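Side-chain contacts in GTP-binding nuclear protein GSP1 (Encephalitozoon cuniculi, PDB 4DJT), which binds guanine nucleotides as a small GTPase of the Ran family and probably acts in protein import into the nucleus and in RNA export: residues A[26-31]-A[164-169]; A[61-66]-A[171-176]. One frame throughout, in Å; residues are numbered along the deposited sequence.

Contact 1 (A[26-31]-A[164-169]); sequences TYINRV and LPFLHL. With GDP (guanosine-5'-diphosphate), chain C.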
ATOM      1  N   THR A  26      -5.466   1.872  -8.099  1.00 13.55           N
ATOM      2  CA  THR A  26      -6.142   3.188  -8.063  1.00 14.09           C
ATOM      3  C   THR A  26      -5.481   4.138  -7.054  1.00 13.84           C
ATOM      4  O   THR A  26      -5.303   5.351  -7.331  1.00 14.53           O
ATOM      5  CB  THR A  26      -7.667   3.054  -7.818  1.00 14.87           C
ATOM      6  OG1 THR A  26      -8.229   2.177  -8.823  1.00 15.46           O
ATOM      7  CG2 THR A  26      -8.356   4.437  -7.913  1.00 15.47           C
ATOM      8  N   TYR A  27      -5.087   3.575  -5.914  1.00 13.49           N
ATOM      9  CA  TYR A  27      -4.421   4.322  -4.868  1.00 13.70           C
ATOM     10  C   TYR A  27      -3.096   4.895  -5.334  1.00 13.36           C
ATOM     11  O   TYR A  27      -2.897   6.106  -5.267  1.00 13.29           O
ATOM     12  CB  TYR A  27      -4.175   3.438  -3.677  1.00 13.69           C
ATOM     13  CG  TYR A  27      -3.475   4.117  -2.498  1.00 13.68           C
ATOM     14  CD1 TYR A  27      -4.147   5.055  -1.705  1.00 14.04           C
ATOM     15  CD2 TYR A  27      -2.200   3.762  -2.132  1.00 13.69           C
ATOM     16  CE1 TYR A  27      -3.535   5.638  -0.614  1.00 13.64           C
ATOM     17  CE2 TYR A  27      -1.577   4.343  -1.038  1.00 13.28           C
ATOM     18  CZ  TYR A  27      -2.249   5.290  -0.288  1.00 13.57           C
ATOM     19  OH  TYR A  27      -1.609   5.856   0.821  1.00 13.90           O
ATOM     20  N   ILE A  28      -2.200   4.035  -5.846  1.00 12.86           N
ATOM     21  CA  ILE A  28      -0.804   4.430  -6.048  1.00 12.66           C
ATOM     22  C   ILE A  28      -0.476   4.945  -7.452  1.00 12.53           C
ATOM     23  O   ILE A  28       0.498   5.649  -7.616  1.00 12.24           O
ATOM     24  CB  ILE A  28       0.143   3.276  -5.730  1.00 12.53           C
ATOM     25  CG1 ILE A  28       1.580   3.781  -5.446  1.00 13.09           C
ATOM     26  CG2 ILE A  28       0.044   2.220  -6.831  1.00 12.64           C
ATOM     27  CD1 ILE A  28       1.723   4.646  -4.196  1.00 13.61           C
ATOM     28  N   ASN A  29      -1.271   4.562  -8.464  1.00 11.92           N
ATOM     29  CA  ASN A  29      -0.876   4.759  -9.853  1.00 12.19           C
ATOM     30  C   ASN A  29      -1.180   6.234 -10.267  1.00 13.01           C
ATOM     31  O   ASN A  29      -2.055   6.507 -11.118  1.00 12.38           O
ATOM     32  CB  ASN A  29      -1.591   3.763 -10.733  1.00 12.18           C
ATOM     33  CG  ASN A  29      -1.169   3.834 -12.189  1.00 12.30           C
ATOM     34  OD1 ASN A  29      -0.090   4.334 -12.527  1.00 12.51           O
ATOM     35  ND2 ASN A  29      -2.022   3.351 -13.051  1.00 12.29           N
ATOM     36  N   ARG A  30      -0.490   7.130  -9.561  1.00 13.56           N
ATOM     37  CA  ARG A  30      -0.587   8.565  -9.745  1.00 14.87           C
ATOM     38  C   ARG A  30       0.782   9.082 -10.126  1.00 14.69           C
ATOM     39  O   ARG A  30       1.780   8.387 -10.009  1.00 14.89           O
ATOM     40  CB  ARG A  30      -1.119   9.228  -8.455  1.00 16.89           C
ATOM     41  CG  ARG A  30      -2.497   8.715  -8.064  1.00 18.86           C
ATOM     42  CD  ARG A  30      -2.927   9.194  -6.666  1.00 22.04           C
ATOM     43  NE  ARG A  30      -4.316   9.577  -6.736  1.00 26.36           N
ATOM     44  CZ  ARG A  30      -5.348   8.803  -6.431  1.00 29.58           C
ATOM     45  NH1 ARG A  30      -6.584   9.275  -6.585  1.00 32.67           N
ATOM     46  NH2 ARG A  30      -5.165   7.606  -5.901  1.00 31.39           N
ATOM     47  N   VAL A  31       0.840  10.307 -10.601  1.00 15.29           N
ATOM     48  CA  VAL A  31       2.096  10.813 -11.113  1.00 15.30           C
ATOM     49  C   VAL A  31       3.194  10.785 -10.055  1.00 15.44           C
ATOM     50  O   VAL A  31       4.286  10.282 -10.325  1.00 15.60           O
ATOM     51  CB  VAL A  31       1.928  12.225 -11.716  1.00 16.29           C
ATOM     52  CG1 VAL A  31       3.282  12.858 -11.976  1.00 16.29           C
ATOM     53  CG2 VAL A  31       1.064  12.154 -12.978  1.00 16.35           C
ATOM     54  N   LEU A 164      -1.949   9.600   4.655  1.00 15.27           N
ATOM     55  CA  LEU A 164      -1.907   9.132   6.044  1.00 15.54           C
ATOM     56  C   LEU A 164      -1.062   7.849   6.235  1.00 14.32           C
ATOM     57  O   LEU A 164      -0.292   7.781   7.188  1.00 14.44           O
ATOM     58  CB  LEU A 164      -3.329   8.966   6.648  1.00 16.38           C
ATOM     59  CG  LEU A 164      -4.159  10.258   6.706  1.00 17.52           C
ATOM     60  CD1 LEU A 164      -5.500   9.958   7.384  1.00 18.24           C
ATOM     61  CD2 LEU A 164      -3.419  11.361   7.471  1.00 18.55           C
ATOM     62  N   PRO A 165      -1.214   6.826   5.336  1.00 13.67           N
ATOM     63  CA  PRO A 165      -0.386   5.640   5.542  1.00 13.04           C
ATOM     64  C   PRO A 165       1.099   5.967   5.481  1.00 12.73           C
ATOM     65  O   PRO A 165       1.878   5.435   6.257  1.00 11.98           O
ATOM     66  CB  PRO A 165      -0.805   4.712   4.401  1.00 13.83           C
ATOM     67  CG  PRO A 165      -2.244   5.141   4.139  1.00 13.95           C
ATOM     68  CD  PRO A 165      -2.141   6.636   4.220  1.00 13.79           C
ATOM     69  N   PHE A 166       1.477   6.841   4.547  1.00 12.24           N
ATOM     70  CA  PHE A 166       2.896   7.210   4.386  1.00 12.36           C
ATOM     71  C   PHE A 166       3.379   8.031   5.565  1.00 12.15           C
ATOM     72  O   PHE A 166       4.514   7.868   6.048  1.00 12.25           O
ATOM     73  CB  PHE A 166       3.116   7.950   3.063  1.00 12.33           C
ATOM     74  CG  PHE A 166       2.881   7.102   1.867  1.00 12.32           C
ATOM     75  CD1 PHE A 166       3.745   6.078   1.560  1.00 12.09           C
ATOM     76  CD2 PHE A 166       1.742   7.261   1.086  1.00 11.68           C
ATOM     77  CE1 PHE A 166       3.498   5.233   0.504  1.00 12.04           C
ATOM     78  CE2 PHE A 166       1.507   6.436   0.033  1.00 12.09           C
ATOM     79  CZ  PHE A 166       2.377   5.423  -0.284  1.00 11.78           C
ATOM     80  N   LEU A 167       2.547   8.926   6.049  1.00 12.73           N
ATOM     81  CA  LEU A 167       2.892   9.702   7.242  1.00 13.02           C
ATOM     82  C   LEU A 167       3.184   8.786   8.420  1.00 13.07           C
ATOM     83  O   LEU A 167       4.195   8.945   9.109  1.00 13.13           O
ATOM     84  CB  LEU A 167       1.781  10.689   7.581  1.00 13.30           C
ATOM     85  CG  LEU A 167       2.020  11.658   8.753  1.00 13.52           C
ATOM     86  CD1 LEU A 167       3.274  12.493   8.541  1.00 13.83           C
ATOM     87  CD2 LEU A 167       0.785  12.546   8.976  1.00 13.92           C
ATOM     88  N   HIS A 168       2.300   7.820   8.669  1.00 12.76           N
ATOM     89  CA  HIS A 168       2.540   6.828   9.736  1.00 13.10           C
ATOM     90  C   HIS A 168       3.834   6.057   9.565  1.00 12.52           C
ATOM     91  O   HIS A 168       4.618   5.909  10.500  1.00 13.12           O
ATOM     92  CB  HIS A 168       1.393   5.835   9.839  1.00 13.03           C
ATOM     93  CG  HIS A 168       1.519   4.905  11.021  1.00 13.96           C
ATOM     94  ND1 HIS A 168       1.381   5.331  12.273  1.00 15.00           N
ATOM     95  CD2 HIS A 168       1.876   3.560  11.102  1.00 14.04           C
ATOM     96  CE1 HIS A 168       1.576   4.303  13.122  1.00 15.45           C
ATOM     97  NE2 HIS A 168       1.888   3.231  12.410  1.00 15.02           N
ATOM     98  N   LEU A 169       4.066   5.576   8.354  1.00 12.65           N
ATOM     99  CA  LEU A 169       5.260   4.790   8.040  1.00 12.63           C
ATOM    100  C   LEU A 169       6.537   5.610   8.260  1.00 12.92           C
ATOM    101  O   LEU A 169       7.482   5.121   8.876  1.00 13.45           O
ATOM    102  CB  LEU A 169       5.172   4.240   6.594  1.00 12.66           C
ATOM    103  CG  LEU A 169       4.140   3.129   6.303  1.00 12.83           C
ATOM    104  CD1 LEU A 169       3.987   2.867   4.804  1.00 12.69           C
ATOM    105  CD2 LEU A 169       4.525   1.836   7.038  1.00 13.36           C
TER
HETATM  106  PB  GDP C 301      -6.495  -3.594  -7.498  1.00 13.64           P
HETATM  107  O1B GDP C 301      -5.229  -2.922  -8.055  1.00 11.67           O
HETATM  108  O2B GDP C 301      -6.498  -3.787  -5.990  1.00 12.83           O
HETATM  109  O3B GDP C 301      -6.903  -4.813  -8.321  1.00 13.09           O
HETATM  110  O3A GDP C 301      -7.752  -2.614  -7.764  1.00 13.89           O
HETATM  111  PA  GDP C 301      -7.915  -1.459  -8.850  1.00 15.68           P
HETATM  112  O1A GDP C 301      -7.183  -0.190  -8.459  1.00 14.46           O
HETATM  113  O2A GDP C 301      -7.657  -2.058 -10.197  1.00 15.43           O
HETATM  114  O5' GDP C 301      -9.446  -1.063  -8.755  1.00 16.12           O
HETATM  115  C5' GDP C 301     -10.433  -2.103  -8.894  1.00 17.59           C
HETATM  116  C4' GDP C 301     -11.759  -1.437  -9.207  1.00 19.44           C
HETATM  117  O4' GDP C 301     -12.197  -0.726  -8.068  1.00 19.89           O
HETATM  118  C3' GDP C 301     -11.652  -0.413 -10.306  1.00 21.72           C
HETATM  119  O3' GDP C 301     -12.861  -0.425 -11.036  1.00 26.15           O
HETATM  120  C2' GDP C 301     -11.546   0.912  -9.618  1.00 22.20           C
HETATM  121  O2' GDP C 301     -12.097   2.022 -10.354  1.00 24.27           O
HETATM  122  C1' GDP C 301     -12.339   0.634  -8.361  1.00 21.20           C
HETATM  123  N9  GDP C 301     -11.835   1.412  -7.238  1.00 24.06           N
HETATM  124  C8  GDP C 301     -10.587   1.451  -6.720  1.00 22.34           C
HETATM  125  N7  GDP C 301     -10.548   2.326  -5.684  1.00 21.61           N
HETATM  126  C5  GDP C 301     -11.782   2.790  -5.496  1.00 22.48           C
HETATM  127  C6  GDP C 301     -12.443   3.728  -4.572  1.00 24.90           C
HETATM  128  O6  GDP C 301     -11.813   4.310  -3.641  1.00 20.98           O
HETATM  129  N1  GDP C 301     -13.765   3.940  -4.747  1.00 25.48           N
HETATM  130  C2  GDP C 301     -14.476   3.330  -5.737  1.00 28.50           C
HETATM  131  N2  GDP C 301     -15.780   3.577  -5.868  1.00 31.66           N
HETATM  132  N3  GDP C 301     -13.927   2.469  -6.616  1.00 27.42           N
HETATM  133  C4  GDP C 301     -12.615   2.186  -6.528  1.00 25.43           C

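Contact 2 (A[61-66]-A[171-176]); sequences IKFNVW and RIFTGR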
ATOM      1  N   ILE A  61      12.224  12.058   2.178  1.00 22.00           N
ATOM      2  CA  ILE A  61      11.785  10.730   2.499  1.00 20.67           C
ATOM      3  C   ILE A  61      11.171  10.124   1.270  1.00 19.15           C
ATOM      4  O   ILE A  61      10.177  10.639   0.773  1.00 19.75           O
ATOM      5  CB  ILE A  61      10.776  10.765   3.642  1.00 20.47           C
ATOM      6  CG1 ILE A  61      11.492  11.249   4.886  1.00 21.16           C
ATOM      7  CG2 ILE A  61      10.167   9.376   3.858  1.00 20.12           C
ATOM      8  CD1 ILE A  61      10.586  11.506   6.079  1.00 21.32           C
ATOM      9  N   LYS A  62      11.794   9.080   0.748  1.00 18.60           N
ATOM     10  CA  LYS A  62      11.321   8.465  -0.498  1.00 18.82           C
ATOM     11  C   LYS A  62      10.806   7.073  -0.218  1.00 17.01           C
ATOM     12  O   LYS A  62      11.514   6.228   0.392  1.00 17.22           O
ATOM     13  CB  LYS A  62      12.417   8.406  -1.586  1.00 20.21           C
ATOM     14  CG  LYS A  62      11.934   7.677  -2.857  1.00 21.11           C
ATOM     15  CD  LYS A  62      13.014   7.587  -3.934  1.00 23.23           C
ATOM     16  CE  LYS A  62      13.198   8.897  -4.625  1.00 24.04           C
ATOM     17  NZ  LYS A  62      14.420   8.842  -5.468  1.00 25.75           N
ATOM     18  N   PHE A  63       9.568   6.830  -0.642  1.00 15.44           N
ATOM     19  CA  PHE A  63       8.993   5.494  -0.607  1.00 14.16           C
ATOM     20  C   PHE A  63       9.008   4.914  -2.031  1.00 14.59           C
ATOM     21  O   PHE A  63       8.499   5.518  -2.975  1.00 14.72           O
ATOM     22  CB  PHE A  63       7.558   5.562  -0.078  1.00 13.57           C
ATOM     23  CG  PHE A  63       7.461   6.097   1.331  1.00 13.00           C
ATOM     24  CD1 PHE A  63       7.694   5.266   2.412  1.00 13.33           C
ATOM     25  CD2 PHE A  63       7.115   7.412   1.568  1.00 13.34           C
ATOM     26  CE1 PHE A  63       7.564   5.727   3.729  1.00 13.23           C
ATOM     27  CE2 PHE A  63       6.984   7.893   2.861  1.00 13.11           C
ATOM     28  CZ  PHE A  63       7.218   7.064   3.949  1.00 13.04           C
ATOM     29  N   ASN A  64       9.565   3.722  -2.166  1.00 14.40           N
ATOM     30  CA  ASN A  64       9.491   2.998  -3.418  1.00 13.99           C
ATOM     31  C   ASN A  64       8.398   1.997  -3.263  1.00 13.06           C
ATOM     32  O   ASN A  64       8.578   0.951  -2.600  1.00 12.66           O
ATOM     33  CB  ASN A  64      10.846   2.325  -3.702  1.00 14.79           C
ATOM     34  CG  ASN A  64      11.876   3.309  -4.213  1.00 15.41           C
ATOM     35  OD1 ASN A  64      11.583   4.166  -5.075  1.00 14.94           O
ATOM     36  ND2 ASN A  64      13.110   3.195  -3.696  1.00 15.61           N
ATOM     37  N   VAL A  65       7.212   2.357  -3.769  1.00 12.80           N
ATOM     38  CA  VAL A  65       6.007   1.626  -3.483  1.00 12.12           C
ATOM     39  C   VAL A  65       5.727   0.640  -4.631  1.00 12.21           C
ATOM     40  O   VAL A  65       5.570   1.039  -5.766  1.00 11.90           O
ATOM     41  CB  VAL A  65       4.790   2.584  -3.271  1.00 12.23           C
ATOM     42  CG1 VAL A  65       3.581   1.781  -2.790  1.00 11.89           C
ATOM     43  CG2 VAL A  65       5.148   3.683  -2.300  1.00 12.09           C
ATOM     44  N   TRP A  66       5.771  -0.664  -4.330  1.00 12.42           N
ATOM     45  CA  TRP A  66       5.542  -1.711  -5.334  1.00 12.67           C
ATOM     46  C   TRP A  66       4.114  -2.051  -5.453  1.00 12.57           C
ATOM     47  O   TRP A  66       3.422  -2.229  -4.441  1.00 13.02           O
ATOM     48  CB  TRP A  66       6.319  -2.968  -4.978  1.00 13.32           C
ATOM     49  CG  TRP A  66       7.781  -2.822  -5.236  1.00 13.94           C
ATOM     50  CD1 TRP A  66       8.552  -1.678  -5.111  1.00 14.24           C
ATOM     51  CD2 TRP A  66       8.705  -3.859  -5.671  1.00 14.71           C
ATOM     52  NE1 TRP A  66       9.842  -1.936  -5.474  1.00 14.69           N
ATOM     53  CE2 TRP A  66       9.999  -3.229  -5.785  1.00 14.89           C
ATOM     54  CE3 TRP A  66       8.581  -5.220  -5.950  1.00 15.01           C
ATOM     55  CZ2 TRP A  66      11.127  -3.934  -6.186  1.00 15.46           C
ATOM     56  CZ3 TRP A  66       9.715  -5.921  -6.341  1.00 15.56           C
ATOM     57  CH2 TRP A  66      10.962  -5.296  -6.452  1.00 15.64           C
ATOM     58  N   ARG A 171       6.908   8.101  10.333  1.00 14.36           N
ATOM     59  CA  ARG A 171       7.056   8.189  11.782  1.00 14.93           C
ATOM     60  C   ARG A 171       7.691   6.961  12.418  1.00 15.74           C
ATOM     61  O   ARG A 171       8.635   7.096  13.220  1.00 16.61           O
ATOM     62  CB  ARG A 171       5.704   8.513  12.437  1.00 14.69           C
ATOM     63  CG  ARG A 171       5.234   9.886  12.077  1.00 14.88           C
ATOM     64  CD  ARG A 171       3.768  10.164  12.385  1.00 15.26           C
ATOM     65  NE  ARG A 171       3.501  11.592  12.253  1.00 15.92           N
ATOM     66  CZ  ARG A 171       2.304  12.166  12.395  1.00 16.91           C
ATOM     67  NH1 ARG A 171       1.208  11.439  12.666  1.00 17.18           N
ATOM     68  NH2 ARG A 171       2.204  13.481  12.253  1.00 17.71           N
ATOM     69  N   ILE A 172       7.230   5.774  12.031  1.00 16.30           N
ATOM     70  CA  ILE A 172       7.810   4.517  12.492  1.00 17.17           C
ATOM     71  C   ILE A 172       9.297   4.423  12.131  1.00 18.15           C
ATOM     72  O   ILE A 172      10.174   4.121  12.987  1.00 17.74           O
ATOM     73  CB  ILE A 172       7.061   3.282  11.896  1.00 17.39           C
ATOM     74  CG1 ILE A 172       5.599   3.177  12.431  1.00 17.32           C
ATOM     75  CG2 ILE A 172       7.843   2.005  12.202  1.00 18.11           C
ATOM     76  CD1 ILE A 172       5.427   2.969  13.947  1.00 17.04           C
ATOM     77  N   PHE A 173       9.588   4.668  10.856  1.00 18.00           N
ATOM     78  CA  PHE A 173      10.929   4.482  10.358  1.00 19.26           C
ATOM     79  C   PHE A 173      11.912   5.472  10.962  1.00 19.77           C
ATOM     80  O   PHE A 173      13.059   5.077  11.284  1.00 21.48           O
ATOM     81  CB  PHE A 173      10.939   4.591   8.848  1.00 17.78           C
ATOM     82  CG  PHE A 173      10.145   3.510   8.138  1.00 17.11           C
ATOM     83  CD1 PHE A 173      10.046   2.219   8.665  1.00 17.63           C
ATOM     84  CD2 PHE A 173       9.556   3.776   6.925  1.00 16.50           C
ATOM     85  CE1 PHE A 173       9.346   1.227   7.995  1.00 17.34           C
ATOM     86  CE2 PHE A 173       8.888   2.796   6.236  1.00 16.05           C
ATOM     87  CZ  PHE A 173       8.750   1.527   6.781  1.00 16.34           C
ATOM     88  N   THR A 174      11.492   6.735  11.116  1.00 19.22           N
ATOM     89  CA  THR A 174      12.360   7.789  11.697  1.00 19.96           C
ATOM     90  C   THR A 174      12.353   7.773  13.222  1.00 21.12           C
ATOM     91  O   THR A 174      13.271   8.318  13.859  1.00 22.10           O
ATOM     92  CB  THR A 174      11.979   9.221  11.249  1.00 19.68           C
ATOM     93  OG1 THR A 174      10.655   9.555  11.729  1.00 18.67           O
ATOM     94  CG2 THR A 174      12.057   9.394   9.735  1.00 19.03           C
ATOM     95  N   GLY A 175      11.322   7.179  13.816  1.00 19.76           N
ATOM     96  CA  GLY A 175      11.143   7.226  15.249  1.00 20.41           C
ATOM     97  C   GLY A 175      10.594   8.546  15.795  1.00 20.89           C
ATOM     98  O   GLY A 175      10.553   8.720  17.004  1.00 21.70           O
ATOM     99  N   ARG A 176      10.179   9.464  14.910  1.00 20.03           N
ATOM    100  CA  ARG A 176       9.746  10.795  15.282  1.00 20.12           C
ATOM    101  C   ARG A 176       8.226  10.844  15.190  1.00 18.91           C
ATOM    102  O   ARG A 176       7.676  10.954  14.102  1.00 17.69           O
ATOM    103  CB  ARG A 176      10.302  11.867  14.341  1.00 21.36           C
ATOM    104  CG  ARG A 176      11.803  12.159  14.383  1.00 23.92           C
ATOM    105  CD  ARG A 176      12.136  13.297  13.390  1.00 24.99           C
ATOM    106  NE  ARG A 176      11.368  14.493  13.757  1.00 26.49           N
ATOM    107  CZ  ARG A 176      10.695  15.306  12.929  1.00 27.48           C
ATOM    108  NH1 ARG A 176      10.687  15.153  11.598  1.00 28.28           N
ATOM    109  NH2 ARG A 176      10.013  16.311  13.466  1.00 28.81           N
TER

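Contact 1 (A[26-31]-A[164-169])
The phenol end of Y27 meets the start of helix 164-174 at P165 and F166. Its OH lies 3.3 Å from F166 CE2 and 3.5 Å from P165 CG. The two aromatic side chains approach from opposite directions. CG of Y27 is anti to the backbone N (chi1 -180°), which extends the ring away from its own helix toward P165 and F166. The F166 ring sits obliquely to the hydroxyl, and Y27 CE2 is 3.9 Å from F166 CE2. Y27 OH finds its polar partner just before the second segment: it is hydrogen-bonded to F162 O. The Y27 ring also stacks on F162 and meets F91 edge-to-face.

This is the Ras-like G domain. Helix 24-28 begins at the end of the P-loop, and helix 164-174 is the last helix of the fold. I28 crosses F166 at about a right angle and brings only the end of its longer branch, with CD1 4.0 Å from F166 CZ.

On the nucleotide side, T26 grips one phosphate oxygen twice: GDP O1A takes a bond from T26 N at 2.7 Å and one from T26 OG1 at 2.6 Å. Past the helix end, R30 turns back. Its NH2 donates to Y27 O at 2.8 Å, with the acceptor in the guanidinium plane but the donor tilted 35° from the carbonyl plane. R30 NH1 bonds to A156 O.

Contact 2 (A[61-66]-A[171-176])
F63 and F173 touch at their ring edges, with F63 CE1 4.1 Å from F173 CE2. Each atom lies near the plane of the other ring, so this is an edge contact and not a stack. It belongs to the alpha/beta G domain of the Ras superfamily: strand 60-68 of the central sheet packs against the end of helix 164-174. Further along, I61 CD1 comes within 4.5 Å of T174 CG2, a looser methyl contact at the margin.

F63 leaves the strand alongside the helix end, but its ring swings toward it. CG lies anti to the carbonyl carbon and beside the backbone N (chi1 -61°). F173 has the same first torsion (chi1 -64°), but its CB already faces the strand.

A second shell surrounds both rings. F173 stacks on Y12 and touches I14, both on the neighbouring strand 11-17. F63 rests on I14, on V51 of strand 46-54, and on L169 and A170 of the helix, and its ring meets that of F166. Backbone bonds from F63 to V51 and from I61 to F53 pair this strand with strand 46-54. I61 also touches A170.

Beyond the helix the chain turns at G175, which has positive phi. R176 then folds back near the loop that precedes strand 60-68. Its NH2 makes a salt bridge with D56 OD2. T174 sets up this exit. Its OG1 is hydrogen-bonded to A170 O, one turn earlier in the helix, and also closes an ST turn by accepting from R176 N at 3.2 Å, with an N-H...O angle of 154°.

Overall arrangement
Contacts 1 and 2 share helix 164-174. Its first turn serves contact 1 and its end serves contact 2. Their centres are about 11 Å apart, and they touch directly. F166 CE1 is 3.6 Å from V65 CG2, and I28 CD1 is 3.7 Å from V65 CG1. L169 CB lies 4.0 Å from F63 CE1. One apolar layer therefore joins helix 24-28, strand 60-68 and the last helix. Contact 1 is the one next to the nucleotide: Y27 and I28 directly follow T26, which binds the nucleotide, and the side chain of I28 lies about 7 Å from the magnesium ion. The side chain of Y27 is about 4 Å from that of A156, also of the nucleotide site. Contact 2 lies away from that site.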